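Local coordinates for anabena Tic22 (Anabaena sp., PDB 4EV1), which probably acts as a chaperone in protein transport, as a cyanobacterial member of the Tic22-like family associated with thylakoids, at residues S13-L18 with L209-E214; Y17-E22 with K76-T81; D110-G115 with P134-R139; F130-M135 with L187-V192; N155-P160 with L204-L209. All coordinates share one frame; numbering follows the deposited sequence.

Interaction 1. Residues S13-L18 with L209-E214; sequences SVPIYL and LVPSPE. With EDO (1,2-ethanediol), chain G.
The backbone at Ser13 and Val14 passes beside the end of strand 207-210 with no direct hydrogen bond between the two segments, and Val14 CA comes within 5.3 Å of Pro211 CA. Apolar side chains do most of the touching. Val14 presses its CG2 branch against Leu209 CB at 3.6 Å and also touches Leu209 CD2, the two side chains crossing at about a right angle. That branch lies beside the backbone N of Val14 because CG1 takes the position opposite to N (chi1 -178°). The two prolines also meet crosswise, Pro15 CD resting 3.8 Å from Pro211 CB, while Pro211 CG packs against the carbonyl oxygen of Ser13. Water completes the polar side: one molecule lies 2.8 Å from Ser13 OG and accepts from Leu209 N at the same distance. A second lies 2.8 Å from Tyr17 OH and donates a weak bond to Glu214 O, and Tyr17 OH is itself bonded to Ser215 OG. Just past Pro211, Ser212 holds the N-cap of helix 213-220, its OG bonding Ser215 N. This is plain core packing of the Tic22 fold: the start of strand 15-20 is set against the turn that leads from strand 207-210 into the capped helix 213-220.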
# COMPACT_ATOMS: atom_id res chain seq x y z
N SER A 13 5.71 -5.81 -5.06
CA SER A 13 6.28 -6.29 -3.78
C SER A 13 5.23 -6.28 -2.68
O SER A 13 5.38 -6.98 -1.71
CB SER A 13 7.36 -5.34 -3.31
OG SER A 13 8.52 -5.48 -4.07
N VAL A 14 4.26 -5.39 -2.81
CA VAL A 14 3.34 -5.06 -1.72
C VAL A 14 2.04 -5.81 -1.96
O VAL A 14 1.37 -5.59 -2.98
CB VAL A 14 3.08 -3.55 -1.69
CG1 VAL A 14 2.16 -3.16 -0.56
CG2 VAL A 14 4.42 -2.76 -1.61
N PRO A 15 1.66 -6.69 -1.03
CA PRO A 15 0.34 -7.31 -1.17
C PRO A 15 -0.79 -6.41 -0.65
O PRO A 15 -0.63 -5.71 0.34
CB PRO A 15 0.45 -8.59 -0.34
CG PRO A 15 1.41 -8.27 0.70
CD PRO A 15 2.36 -7.17 0.16
N ILE A 16 -1.93 -6.45 -1.33
CA ILE A 16 -3.09 -5.71 -0.95
C ILE A 16 -4.12 -6.77 -0.67
O ILE A 16 -4.21 -7.76 -1.40
CB ILE A 16 -3.55 -4.81 -2.12
CG1 ILE A 16 -2.42 -3.83 -2.51
CG2 ILE A 16 -4.89 -4.09 -1.78
CD1 ILE A 16 -2.06 -2.78 -1.48
N TYR A 17 -4.91 -6.61 0.38
CA TYR A 17 -5.93 -7.64 0.74
C TYR A 17 -7.36 -7.17 0.38
O TYR A 17 -7.79 -6.12 0.80
CB TYR A 17 -5.77 -7.95 2.22
CG TYR A 17 -4.36 -8.39 2.52
CD1 TYR A 17 -3.92 -9.64 2.15
CD2 TYR A 17 -3.46 -7.54 3.13
CE1 TYR A 17 -2.63 -10.05 2.40
CE2 TYR A 17 -2.14 -7.94 3.37
CZ TYR A 17 -1.73 -9.21 2.98
OH TYR A 17 -0.44 -9.65 3.23
N LEU A 18 -8.03 -7.92 -0.49
CA LEU A 18 -9.34 -7.63 -0.95
C LEU A 18 -10.31 -8.58 -0.27
O LEU A 18 -9.91 -9.70 0.10
CB LEU A 18 -9.42 -7.81 -2.45
CG LEU A 18 -8.57 -6.86 -3.30
CD1 LEU A 18 -8.97 -7.07 -4.78
CD2 LEU A 18 -8.71 -5.35 -2.86
N LEU A 209 9.87 -1.11 -2.48
CA LEU A 209 8.83 -1.00 -1.47
C LEU A 209 8.88 -2.22 -0.58
O LEU A 209 8.88 -3.33 -1.08
CB LEU A 209 7.44 -0.93 -2.10
CG LEU A 209 7.15 0.43 -2.73
CD1 LEU A 209 7.83 0.57 -4.05
CD2 LEU A 209 5.63 0.63 -2.84
N VAL A 210 8.92 -2.02 0.73
CA VAL A 210 9.04 -3.12 1.68
C VAL A 210 7.71 -3.19 2.46
O VAL A 210 7.38 -2.29 3.25
CB VAL A 210 10.24 -2.92 2.64
CG1 VAL A 210 10.34 -4.08 3.61
CG2 VAL A 210 11.58 -2.76 1.85
N PRO A 211 6.91 -4.24 2.22
CA PRO A 211 5.68 -4.34 3.00
C PRO A 211 5.89 -4.70 4.47
O PRO A 211 6.99 -4.90 4.93
CB PRO A 211 4.93 -5.43 2.28
CG PRO A 211 6.01 -6.33 1.75
CD PRO A 211 7.15 -5.44 1.39
N SER A 212 4.80 -4.75 5.22
CA SER A 212 4.85 -4.90 6.66
C SER A 212 5.39 -6.28 7.04
O SER A 212 5.44 -7.16 6.20
CB SER A 212 3.43 -4.81 7.18
OG SER A 212 2.71 -5.99 6.74
N PRO A 213 5.86 -6.44 8.29
CA PRO A 213 6.40 -7.75 8.68
C PRO A 213 5.36 -8.87 8.50
O PRO A 213 5.72 -9.99 8.11
CB PRO A 213 6.74 -7.59 10.17
CG PRO A 213 6.93 -6.17 10.39
CD PRO A 213 6.07 -5.43 9.35
N GLU A 214 4.12 -8.55 8.79
CA GLU A 214 3.04 -9.51 8.66
C GLU A 214 2.83 -9.96 7.21
O GLU A 214 2.63 -11.14 6.95
CB GLU A 214 1.74 -8.96 9.23
CG GLU A 214 1.78 -8.67 10.74
CD GLU A 214 2.52 -7.36 11.17
OE1 GLU A 214 2.89 -6.49 10.35
OE2 GLU A 214 2.73 -7.20 12.40
C1 EDO G . -0.19 -5.78 9.11
O1 EDO G . 0.45 -4.67 9.71
C2 EDO G . 0.55 -6.01 7.80
O2 EDO G . 0.09 -5.24 6.67
O HOH W 1 9.47 -2.88 -4.65
O HOH W 2 -0.28 -10.67 5.80

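Interaction 2. Residues Y17-E22 with K76-T81; sequences YLVTNE and KSLQVT
Tyr17 meets the second strand through its CB, which lies 3.6 Å from Val80 CG1, and the methyl also approaches the ring obliquely; the phenol OH finds its partner in Ser215. Leu18 forms an antiparallel hydrogen-bonded pair with Thr81, its N reaching Thr81 O at 2.9 Å in an almost straight bond (176°). Val19 faces Val80 in a non-hydrogen-bonded pair, and its CG1 leans on Leu78 CD2 at 3.9 Å, on the face of the sheet covered by Ile58 of helix 51-63. Thr20 pairs with Gln79, Thr20 N meeting Gln79 O at 2.8 Å. Its OG1 sits between backbone N and carbonyl carbon (chi1 77°), where it donates to Asn21 O at 2.7 Å on a lone pair and stands 2.7 Å from Thr81 OG1. A valine at Thr20 would probably leave both Asn21 O and the Thr81 hydroxyl without this partner. Beyond the strand, Asn21 OD1 turns back to Leu25 N, and Glu22 OE1 passes 3.5 Å from Ser77 CB. Alternating hydrogen-bonded and non-hydrogen-bonded pairs, with the directions of the short segments differing by 139°, are the signature of a twisted antiparallel beta pair, here strands 15-20 and 79-84.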
# COMPACT_ATOMS: atom_id res chain seq x y z
N TYR A 17 -4.91 -6.61 0.38
CA TYR A 17 -5.93 -7.64 0.74
C TYR A 17 -7.36 -7.17 0.38
O TYR A 17 -7.79 -6.12 0.80
CB TYR A 17 -5.77 -7.95 2.22
CG TYR A 17 -4.36 -8.39 2.52
CD1 TYR A 17 -3.92 -9.64 2.15
CD2 TYR A 17 -3.46 -7.54 3.13
CE1 TYR A 17 -2.63 -10.05 2.40
CE2 TYR A 17 -2.14 -7.94 3.37
CZ TYR A 17 -1.73 -9.21 2.98
OH TYR A 17 -0.44 -9.65 3.23
N LEU A 18 -8.03 -7.92 -0.49
CA LEU A 18 -9.34 -7.63 -0.95
C LEU A 18 -10.31 -8.58 -0.27
O LEU A 18 -9.91 -9.70 0.10
CB LEU A 18 -9.42 -7.81 -2.45
CG LEU A 18 -8.57 -6.86 -3.30
CD1 LEU A 18 -8.97 -7.07 -4.78
CD2 LEU A 18 -8.71 -5.35 -2.86
N VAL A 19 -11.51 -8.08 -0.00
CA VAL A 19 -12.61 -8.93 0.44
C VAL A 19 -13.36 -9.42 -0.79
O VAL A 19 -13.94 -8.62 -1.57
CB VAL A 19 -13.54 -8.22 1.42
CG1 VAL A 19 -14.78 -9.12 1.74
CG2 VAL A 19 -12.83 -7.87 2.69
N THR A 20 -13.35 -10.74 -0.97
CA THR A 20 -13.81 -11.35 -2.24
C THR A 20 -14.65 -12.56 -2.02
O THR A 20 -14.68 -13.07 -0.91
CB THR A 20 -12.65 -11.74 -3.15
OG1 THR A 20 -12.03 -12.94 -2.70
CG2 THR A 20 -11.57 -10.65 -3.26
N ASN A 21 -15.33 -13.05 -3.07
CA ASN A 21 -15.92 -14.38 -3.00
C ASN A 21 -14.83 -15.44 -3.19
O ASN A 21 -13.61 -15.11 -3.28
CB ASN A 21 -17.15 -14.57 -3.96
CG ASN A 21 -16.77 -14.59 -5.42
OD1 ASN A 21 -15.60 -14.59 -5.77
ND2 ASN A 21 -17.77 -14.64 -6.28
N GLU A 22 -15.24 -16.69 -3.29
CA GLU A 22 -14.29 -17.79 -3.40
C GLU A 22 -13.56 -17.80 -4.77
O GLU A 22 -12.53 -18.42 -4.91
CB GLU A 22 -14.98 -19.13 -3.12
CG GLU A 22 -15.77 -19.69 -4.32
CD GLU A 22 -17.14 -19.04 -4.60
OE1 GLU A 22 -17.53 -18.03 -3.93
OE2 GLU A 22 -17.82 -19.56 -5.53
N LYS A 76 -21.74 -15.90 3.12
CA LYS A 76 -21.43 -17.33 3.17
C LYS A 76 -20.10 -17.73 2.51
O LYS A 76 -19.44 -18.68 2.96
CB LYS A 76 -22.56 -18.15 2.55
CG LYS A 76 -23.87 -18.17 3.37
CD LYS A 76 -25.01 -18.68 2.50
CE LYS A 76 -26.25 -19.14 3.31
NZ LYS A 76 -26.90 -20.30 2.62
N SER A 77 -19.71 -17.00 1.46
CA SER A 77 -18.48 -17.28 0.69
C SER A 77 -17.40 -16.19 0.72
O SER A 77 -16.45 -16.22 -0.10
CB SER A 77 -18.87 -17.54 -0.75
OG SER A 77 -19.39 -18.87 -0.87
N LEU A 78 -17.46 -15.25 1.65
CA LEU A 78 -16.44 -14.18 1.71
C LEU A 78 -15.12 -14.65 2.31
O LEU A 78 -15.11 -15.38 3.29
CB LEU A 78 -16.94 -13.03 2.55
CG LEU A 78 -18.00 -12.17 1.95
CD1 LEU A 78 -18.29 -11.09 2.97
CD2 LEU A 78 -17.58 -11.60 0.58
N GLN A 79 -14.02 -14.17 1.73
CA GLN A 79 -12.69 -14.46 2.17
C GLN A 79 -11.77 -13.31 1.73
O GLN A 79 -12.15 -12.43 0.96
CB GLN A 79 -12.21 -15.74 1.55
CG GLN A 79 -11.98 -15.68 -0.02
CD GLN A 79 -11.44 -16.99 -0.57
OE1 GLN A 79 -12.12 -18.01 -0.53
NE2 GLN A 79 -10.21 -16.97 -1.05
N VAL A 80 -10.56 -13.35 2.23
CA VAL A 80 -9.55 -12.40 1.87
C VAL A 80 -8.76 -13.01 0.72
O VAL A 80 -8.32 -14.17 0.82
CB VAL A 80 -8.58 -12.13 3.04
CG1 VAL A 80 -7.47 -11.11 2.60
CG2 VAL A 80 -9.33 -11.59 4.25
N THR A 81 -8.55 -12.23 -0.34
CA THR A 81 -7.65 -12.55 -1.44
C THR A 81 -6.49 -11.54 -1.44
O THR A 81 -6.71 -10.32 -1.35
CB THR A 81 -8.43 -12.54 -2.76
OG1 THR A 81 -9.45 -13.56 -2.69
CG2 THR A 81 -7.52 -12.79 -3.94

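Interaction 3. Residues D110-G115 with P134-R139; sequences DQEIKG and PMFAVR. With EDO (1,2-ethanediol), chain F.
The Phe136 ring receives the carbonyl oxygen of Glu112 at its edge, in the ring plane, with Phe136 CZ 3.7 Å from Glu112 O, and the Glu112 carboxylate comes in obliquely, OE1 standing 3.6 Å from Phe136 CE1. Carboxylate and ring planes are turned 61° apart, so the two groups do not stack. This is helix-on-sheet packing: helix 110-121 lies against strand 134-139, the axes of the two short segments approaching to 8.8 Å and inclined at 58°, with no hydrogen bond between the segments. Gly115 brings only backbone to the ring. Beside it the contact is aliphatic: Ile113 reaches across with CD1, 4.0 Å from Pro134 CD, and the two side chains cross at about a right angle. Pro134 CG in turn rests 3.7 Å from Glu112 O, giving that oxygen apolar neighbours from both strand residues. The Glu112 chain bends at chi2 (-55°), which carries its buried carboxylate away from the helix toward the start of helix 165-175. There OE1 accepts from Lys165 N and OE2 is bonded to Ser164 OG, so both oxygens are engaged. An ethanediol, probably from the crystallisation liquor, lies close by, though the 2.4 Å between its O2 and Glu112 OE2 is too short to be taken at face value.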
# COMPACT_ATOMS: atom_id res chain seq x y z
N ASP A 110 -3.80 1.06 11.05
CA ASP A 110 -4.03 2.15 12.02
C ASP A 110 -2.75 2.58 12.74
O ASP A 110 -2.49 3.76 12.89
CB ASP A 110 -5.08 1.74 13.09
CG ASP A 110 -6.50 1.67 12.53
OD1 ASP A 110 -6.83 2.46 11.59
OD2 ASP A 110 -7.28 0.83 13.05
N GLN A 111 -1.94 1.60 13.13
CA GLN A 111 -0.65 1.88 13.81
C GLN A 111 0.27 2.76 12.94
O GLN A 111 1.05 3.57 13.44
CB GLN A 111 0.06 0.55 14.12
CG GLN A 111 1.26 0.67 15.06
CD GLN A 111 0.89 1.27 16.41
OE1 GLN A 111 -0.28 1.23 16.82
NE2 GLN A 111 1.87 1.83 17.11
N GLU A 112 0.18 2.61 11.62
CA GLU A 112 1.09 3.35 10.74
C GLU A 112 0.61 4.78 10.50
O GLU A 112 1.42 5.68 10.32
CB GLU A 112 1.21 2.66 9.40
CG GLU A 112 1.62 1.22 9.50
CD GLU A 112 2.89 0.95 10.27
OE1 GLU A 112 3.71 1.86 10.49
OE2 GLU A 112 3.11 -0.23 10.64
N ILE A 113 -0.70 4.99 10.48
CA ILE A 113 -1.19 6.37 10.50
C ILE A 113 -0.70 7.11 11.77
O ILE A 113 -0.15 8.21 11.67
CB ILE A 113 -2.72 6.43 10.42
CG1 ILE A 113 -3.22 5.85 9.09
CG2 ILE A 113 -3.19 7.88 10.60
CD1 ILE A 113 -2.89 6.70 7.94
N LYS A 114 -0.88 6.48 12.93
CA LYS A 114 -0.45 7.07 14.22
C LYS A 114 1.04 7.35 14.18
O LYS A 114 1.47 8.46 14.52
CB LYS A 114 -0.75 6.13 15.40
CG LYS A 114 -0.69 6.85 16.78
CD LYS A 114 -0.55 5.85 17.93
CE LYS A 114 -0.45 6.56 19.28
NZ LYS A 114 0.26 7.88 19.19
N GLY A 115 1.82 6.36 13.73
CA GLY A 115 3.26 6.51 13.59
C GLY A 115 3.66 7.65 12.69
O GLY A 115 4.64 8.36 12.98
N PRO A 134 0.76 5.68 4.37
CA PRO A 134 2.10 6.24 4.57
C PRO A 134 3.20 5.26 4.21
O PRO A 134 2.96 4.04 4.10
CB PRO A 134 2.14 6.56 6.07
CG PRO A 134 1.11 5.71 6.68
CD PRO A 134 0.07 5.39 5.63
N MET A 135 4.38 5.82 3.96
CA MET A 135 5.63 5.06 3.81
C MET A 135 6.73 5.82 4.57
O MET A 135 6.64 7.03 4.80
CB MET A 135 5.99 4.92 2.34
CG MET A 135 4.90 4.28 1.48
SD MET A 135 5.47 3.89 -0.19
CE MET A 135 6.30 2.38 0.09
N PHE A 136 7.79 5.11 4.93
CA PHE A 136 8.79 5.67 5.80
C PHE A 136 10.13 5.43 5.20
O PHE A 136 10.43 4.30 4.83
CB PHE A 136 8.69 5.03 7.18
CG PHE A 136 7.30 5.06 7.75
CD1 PHE A 136 6.43 4.02 7.52
CD2 PHE A 136 6.85 6.15 8.48
CE1 PHE A 136 5.13 4.04 8.02
CE2 PHE A 136 5.56 6.17 9.00
CZ PHE A 136 4.70 5.11 8.76
N ALA A 137 10.94 6.50 5.12
CA ALA A 137 12.25 6.37 4.50
C ALA A 137 13.27 7.00 5.43
O ALA A 137 13.06 8.11 5.95
CB ALA A 137 12.27 7.06 3.12
N VAL A 138 14.36 6.27 5.65
CA VAL A 138 15.42 6.74 6.54
C VAL A 138 16.38 7.66 5.80
O VAL A 138 16.79 7.36 4.69
CB VAL A 138 16.16 5.57 7.15
CG1 VAL A 138 17.40 6.04 7.99
CG2 VAL A 138 15.18 4.78 8.00
N ARG A 139 16.72 8.77 6.44
CA ARG A 139 17.63 9.74 5.82
C ARG A 139 18.79 9.93 6.74
O ARG A 139 18.64 9.82 7.96
CB ARG A 139 16.96 11.08 5.61
CG ARG A 139 15.69 11.05 4.81
CD ARG A 139 15.20 12.45 4.57
NE ARG A 139 14.58 13.04 5.75
CZ ARG A 139 13.80 14.12 5.74
NH1 ARG A 139 13.53 14.75 4.60
NH2 ARG A 139 13.28 14.56 6.88
C1 EDO F . 1.95 -1.37 6.97
O1 EDO F . 1.11 -1.88 5.94
C2 EDO F . 2.09 -2.39 8.10
O2 EDO F . 1.95 -1.91 9.41

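Interaction 4. Residues F130-M135 with L187-V192; sequences FKSVPM and LDIDGV
An antiparallel strand pair running directly into a capped helix defines this contact: Met135 and Leu187 form a hydrogen-bonded pair of strands 134-139 and 183-188, and Asp188 is the N-cap of helix 189-198. Leu187 N gives a bond of 2.8 Å to Met135 O. In the return bond Met135 N lies 2.9 Å from Leu187 O. The pairing carries on into the helix start, where Ile189 N donates to Val133 O at 3.1 Å. Asp188 OD1 caps the helix by accepting from Gly191 N, which meets it nearly along its C-O axis. Phe130 brings CZ to Leu187 O, the oxygen lying at the ring edge near its plane. Apolar groups add to this. Met135 sets its SD 3.4 Å from Ile189 CD1 and farther from Val192 CG2, while Ile189 CG2 packs on Val133 CB at 3.9 Å. Leu209 of strand 207-210 covers Met135 and Ile189 from beyond the pair. Next to Val133, Ser132 swings OG opposite its backbone N (chi1 -166°), and from there it donates a very short bond of 2.5 Å to Asp190 OD2.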
# COMPACT_ATOMS: atom_id res chain seq x y z
N PHE A 130 -3.92 12.25 8.56
CA PHE A 130 -3.09 11.72 7.46
C PHE A 130 -3.91 11.08 6.33
O PHE A 130 -4.70 10.16 6.54
CB PHE A 130 -2.05 10.72 7.97
CG PHE A 130 -0.92 10.48 7.01
CD1 PHE A 130 0.17 11.34 6.98
CD2 PHE A 130 -0.95 9.41 6.11
CE1 PHE A 130 1.23 11.14 6.08
CE2 PHE A 130 0.09 9.20 5.21
CZ PHE A 130 1.19 10.06 5.19
N LYS A 131 -3.68 11.57 5.11
CA LYS A 131 -4.28 10.99 3.91
C LYS A 131 -3.38 9.96 3.23
O LYS A 131 -2.15 10.07 3.21
CB LYS A 131 -4.64 12.10 2.91
CG LYS A 131 -5.55 13.20 3.48
CD LYS A 131 -5.48 14.46 2.62
CE LYS A 131 -6.65 15.40 2.89
NZ LYS A 131 -6.49 16.62 2.04
N SER A 132 -4.01 8.95 2.68
CA SER A 132 -3.31 7.94 1.88
C SER A 132 -2.55 6.97 2.78
O SER A 132 -2.62 7.04 4.03
CB SER A 132 -2.38 8.60 0.82
OG SER A 132 -1.96 7.66 -0.17
N VAL A 133 -1.80 6.08 2.14
CA VAL A 133 -1.04 5.04 2.84
C VAL A 133 0.34 5.59 3.10
O VAL A 133 1.02 5.97 2.17
CB VAL A 133 -0.88 3.80 1.96
CG1 VAL A 133 -0.11 2.69 2.69
CG2 VAL A 133 -2.28 3.25 1.52
N PRO A 134 0.76 5.68 4.37
CA PRO A 134 2.10 6.24 4.57
C PRO A 134 3.20 5.26 4.21
O PRO A 134 2.96 4.04 4.10
CB PRO A 134 2.14 6.56 6.07
CG PRO A 134 1.11 5.71 6.68
CD PRO A 134 0.07 5.39 5.63
N MET A 135 4.38 5.82 3.96
CA MET A 135 5.63 5.06 3.81
C MET A 135 6.73 5.82 4.57
O MET A 135 6.64 7.03 4.80
CB MET A 135 5.99 4.92 2.34
CG MET A 135 4.90 4.28 1.48
SD MET A 135 5.47 3.89 -0.19
CE MET A 135 6.30 2.38 0.09
N LEU A 187 6.43 9.70 3.99
CA LEU A 187 6.02 9.81 2.60
C LEU A 187 4.62 9.19 2.50
O LEU A 187 4.08 8.69 3.47
CB LEU A 187 6.98 9.05 1.69
CG LEU A 187 8.45 9.51 1.71
CD1 LEU A 187 9.37 8.45 1.14
CD2 LEU A 187 8.61 10.85 0.96
N ASP A 188 4.04 9.26 1.32
CA ASP A 188 2.86 8.47 1.03
C ASP A 188 2.94 7.88 -0.35
O ASP A 188 3.66 8.38 -1.21
CB ASP A 188 1.56 9.25 1.24
CG ASP A 188 1.41 10.37 0.31
OD1 ASP A 188 1.46 10.14 -0.90
OD2 ASP A 188 1.19 11.52 0.77
N ILE A 189 2.21 6.79 -0.54
CA ILE A 189 2.31 5.99 -1.76
C ILE A 189 1.94 6.75 -3.03
O ILE A 189 2.54 6.53 -4.08
CB ILE A 189 1.47 4.70 -1.66
CG1 ILE A 189 1.81 3.76 -2.80
CG2 ILE A 189 -0.01 5.01 -1.69
CD1 ILE A 189 3.18 3.16 -2.63
N ASP A 190 0.96 7.63 -2.95
CA ASP A 190 0.61 8.46 -4.13
C ASP A 190 1.76 9.40 -4.54
O ASP A 190 2.07 9.54 -5.70
CB ASP A 190 -0.66 9.25 -3.84
CG ASP A 190 -1.89 8.35 -3.71
OD1 ASP A 190 -2.31 7.82 -4.75
OD2 ASP A 190 -2.39 8.15 -2.57
N GLY A 191 2.41 10.01 -3.57
CA GLY A 191 3.53 10.93 -3.85
C GLY A 191 4.76 10.24 -4.43
O GLY A 191 5.36 10.74 -5.39
N VAL A 192 5.14 9.11 -3.84
CA VAL A 192 6.22 8.27 -4.35
C VAL A 192 5.87 7.84 -5.78
O VAL A 192 6.66 8.01 -6.70
CB VAL A 192 6.44 7.05 -3.47
CG1 VAL A 192 7.36 6.00 -4.15
CG2 VAL A 192 7.01 7.46 -2.12

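Interaction 5. Residues N155-P160 with L204-L209; sequences NEQVVP and LNQVVL
Val158 and Val208 set their side chains at about a right angle, Val158 CG2 meeting Val208 CG2 at 3.8 Å while Val158 CG1 approaches Val208 CG1. Val208 holds CG2 between its backbone N and carbonyl carbon, CG1 lying opposite the carbonyl carbon (chi1 -64°), and the same CG2 also reaches Pro160 CA. Val158 and Pro160 are further packed on Ile149 of the neighbouring strand 149-151. At the other end of the contact, the extended chains of Gln157 and Gln206 cross obliquely, their amide planes 55° apart. The aliphatic part of Gln206 runs beside the backbone of Gln157, with Gln206 CG 3.8 Å from Gln157 O. An alanine in place of Gln206 would probably uncover this side of Gln157, leaving the Gln157 chain freer to move, while the backbone bond accepted by Gln206 O could remain. Val159 N gives that bond to Gln206 O, at 3.0 Å. Val208 N returns a bond of 3.2 Å to Val159 O. Val159 thus bonds on both of its polar backbone atoms to residues flanking Val207, its partner in the pairing. Bonding to the residues before and after the partner, not to the partner itself, marks parallel strand pairing, here joining 156-162 to 207-210 just as the chain leaves a 3-10 segment.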
# COMPACT_ATOMS: atom_id res chain seq x y z
N ASN A 155 27.39 -6.48 -4.87
CA ASN A 155 27.51 -5.16 -4.27
C ASN A 155 26.34 -4.25 -4.74
O ASN A 155 26.47 -3.03 -4.89
CB ASN A 155 28.91 -4.57 -4.54
CG ASN A 155 28.91 -3.40 -5.49
OD1 ASN A 155 28.72 -3.55 -6.70
ND2 ASN A 155 29.13 -2.20 -4.95
N GLU A 156 25.19 -4.87 -4.98
CA GLU A 156 24.00 -4.12 -5.33
C GLU A 156 23.37 -3.50 -4.09
O GLU A 156 23.31 -4.13 -3.02
CB GLU A 156 22.97 -5.01 -6.03
CG GLU A 156 21.63 -4.29 -6.25
CD GLU A 156 20.80 -4.85 -7.39
OE1 GLU A 156 21.13 -5.94 -7.90
OE2 GLU A 156 19.81 -4.18 -7.78
N GLN A 157 22.90 -2.26 -4.25
CA GLN A 157 22.19 -1.52 -3.20
C GLN A 157 20.75 -1.15 -3.61
O GLN A 157 20.47 -0.96 -4.80
CB GLN A 157 22.94 -0.25 -2.81
CG GLN A 157 23.05 0.81 -3.91
CD GLN A 157 23.82 2.07 -3.47
OE1 GLN A 157 23.42 3.19 -3.79
NE2 GLN A 157 24.90 1.88 -2.73
N VAL A 158 19.88 -1.03 -2.61
CA VAL A 158 18.52 -0.51 -2.78
C VAL A 158 18.23 0.58 -1.75
O VAL A 158 18.87 0.63 -0.69
CB VAL A 158 17.48 -1.64 -2.70
CG1 VAL A 158 17.77 -2.71 -3.78
CG2 VAL A 158 17.47 -2.26 -1.33
N VAL A 159 17.30 1.47 -2.09
CA VAL A 159 16.79 2.47 -1.17
C VAL A 159 15.37 2.02 -0.74
O VAL A 159 14.42 2.12 -1.52
CB VAL A 159 16.71 3.85 -1.79
CG1 VAL A 159 16.05 4.80 -0.82
CG2 VAL A 159 18.15 4.39 -2.19
N PRO A 160 15.23 1.52 0.50
CA PRO A 160 13.96 0.90 0.90
C PRO A 160 12.94 1.90 1.39
O PRO A 160 13.24 2.65 2.30
CB PRO A 160 14.38 0.01 2.06
CG PRO A 160 15.49 0.73 2.67
CD PRO A 160 16.24 1.38 1.56
N LEU A 204 16.47 6.06 -9.17
CA LEU A 204 15.13 5.56 -8.74
C LEU A 204 14.89 4.09 -9.06
O LEU A 204 14.02 3.45 -8.44
CB LEU A 204 14.02 6.42 -9.34
CG LEU A 204 14.06 7.89 -8.91
CD1 LEU A 204 13.08 8.73 -9.72
CD2 LEU A 204 13.78 8.03 -7.42
N ASN A 205 15.67 3.54 -9.99
CA ASN A 205 15.80 2.10 -10.17
C ASN A 205 16.12 1.34 -8.87
O ASN A 205 15.80 0.17 -8.75
CB ASN A 205 16.93 1.78 -11.15
CG ASN A 205 16.55 2.07 -12.58
OD1 ASN A 205 17.31 2.70 -13.32
ND2 ASN A 205 15.36 1.61 -12.98
N GLN A 206 16.80 2.00 -7.94
CA GLN A 206 17.16 1.37 -6.66
C GLN A 206 15.99 1.31 -5.66
O GLN A 206 16.10 0.61 -4.65
CB GLN A 206 18.29 2.13 -5.97
CG GLN A 206 19.59 2.18 -6.77
CD GLN A 206 20.53 3.20 -6.19
OE1 GLN A 206 20.77 3.24 -4.98
NE2 GLN A 206 21.06 4.06 -7.06
N VAL A 207 15.01 2.00 -5.74
CA VAL A 207 13.88 2.12 -4.84
C VAL A 207 13.11 0.82 -4.84
O VAL A 207 12.84 0.24 -5.90
CB VAL A 207 12.94 3.28 -5.24
CG1 VAL A 207 11.71 3.30 -4.35
CG2 VAL A 207 13.68 4.61 -5.17
N VAL A 208 12.88 0.37 -3.69
CA VAL A 208 12.05 -0.81 -3.46
C VAL A 208 11.05 -0.51 -2.36
O VAL A 208 11.32 0.28 -1.43
CB VAL A 208 12.89 -2.04 -3.08
CG1 VAL A 208 13.81 -2.44 -4.22
CG2 VAL A 208 13.69 -1.76 -1.81
N LEU A 209 9.87 -1.11 -2.48
CA LEU A 209 8.83 -1.00 -1.47
C LEU A 209 8.88 -2.22 -0.58
O LEU A 209 8.88 -3.33 -1.08
CB LEU A 209 7.44 -0.93 -2.10
CG LEU A 209 7.15 0.43 -2.73
CD1 LEU A 209 7.83 0.57 -4.05
CD2 LEU A 209 5.63 0.63 -2.84

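How the interactions relate
Interactions 3 and 4 lie side by side, their centres about 9 Å apart, sharing Pro134 and Met135 on strand 134-139; Ile113 CD1 of the first packs 3.8 Å from Phe130 CD2 of the second. Leu209 ties the neighbouring contacts together: it belongs to both interaction 1 and interaction 5, and its CD2 lies 3.5 Å from Met135 CE and equally close to Ile189 CD1 of interaction 4. Interaction 2 shares Tyr17 and Leu18 with interaction 1, about 17 Å away between centres, yet stands about 33 Å between centres from interaction 5, across the centre of the chain. Strand 15-20 thus links the antiparallel pair of interaction 2 to interaction 1, and interactions 3, 4 and 5 are nested inside the chain loop that interaction 1 closes.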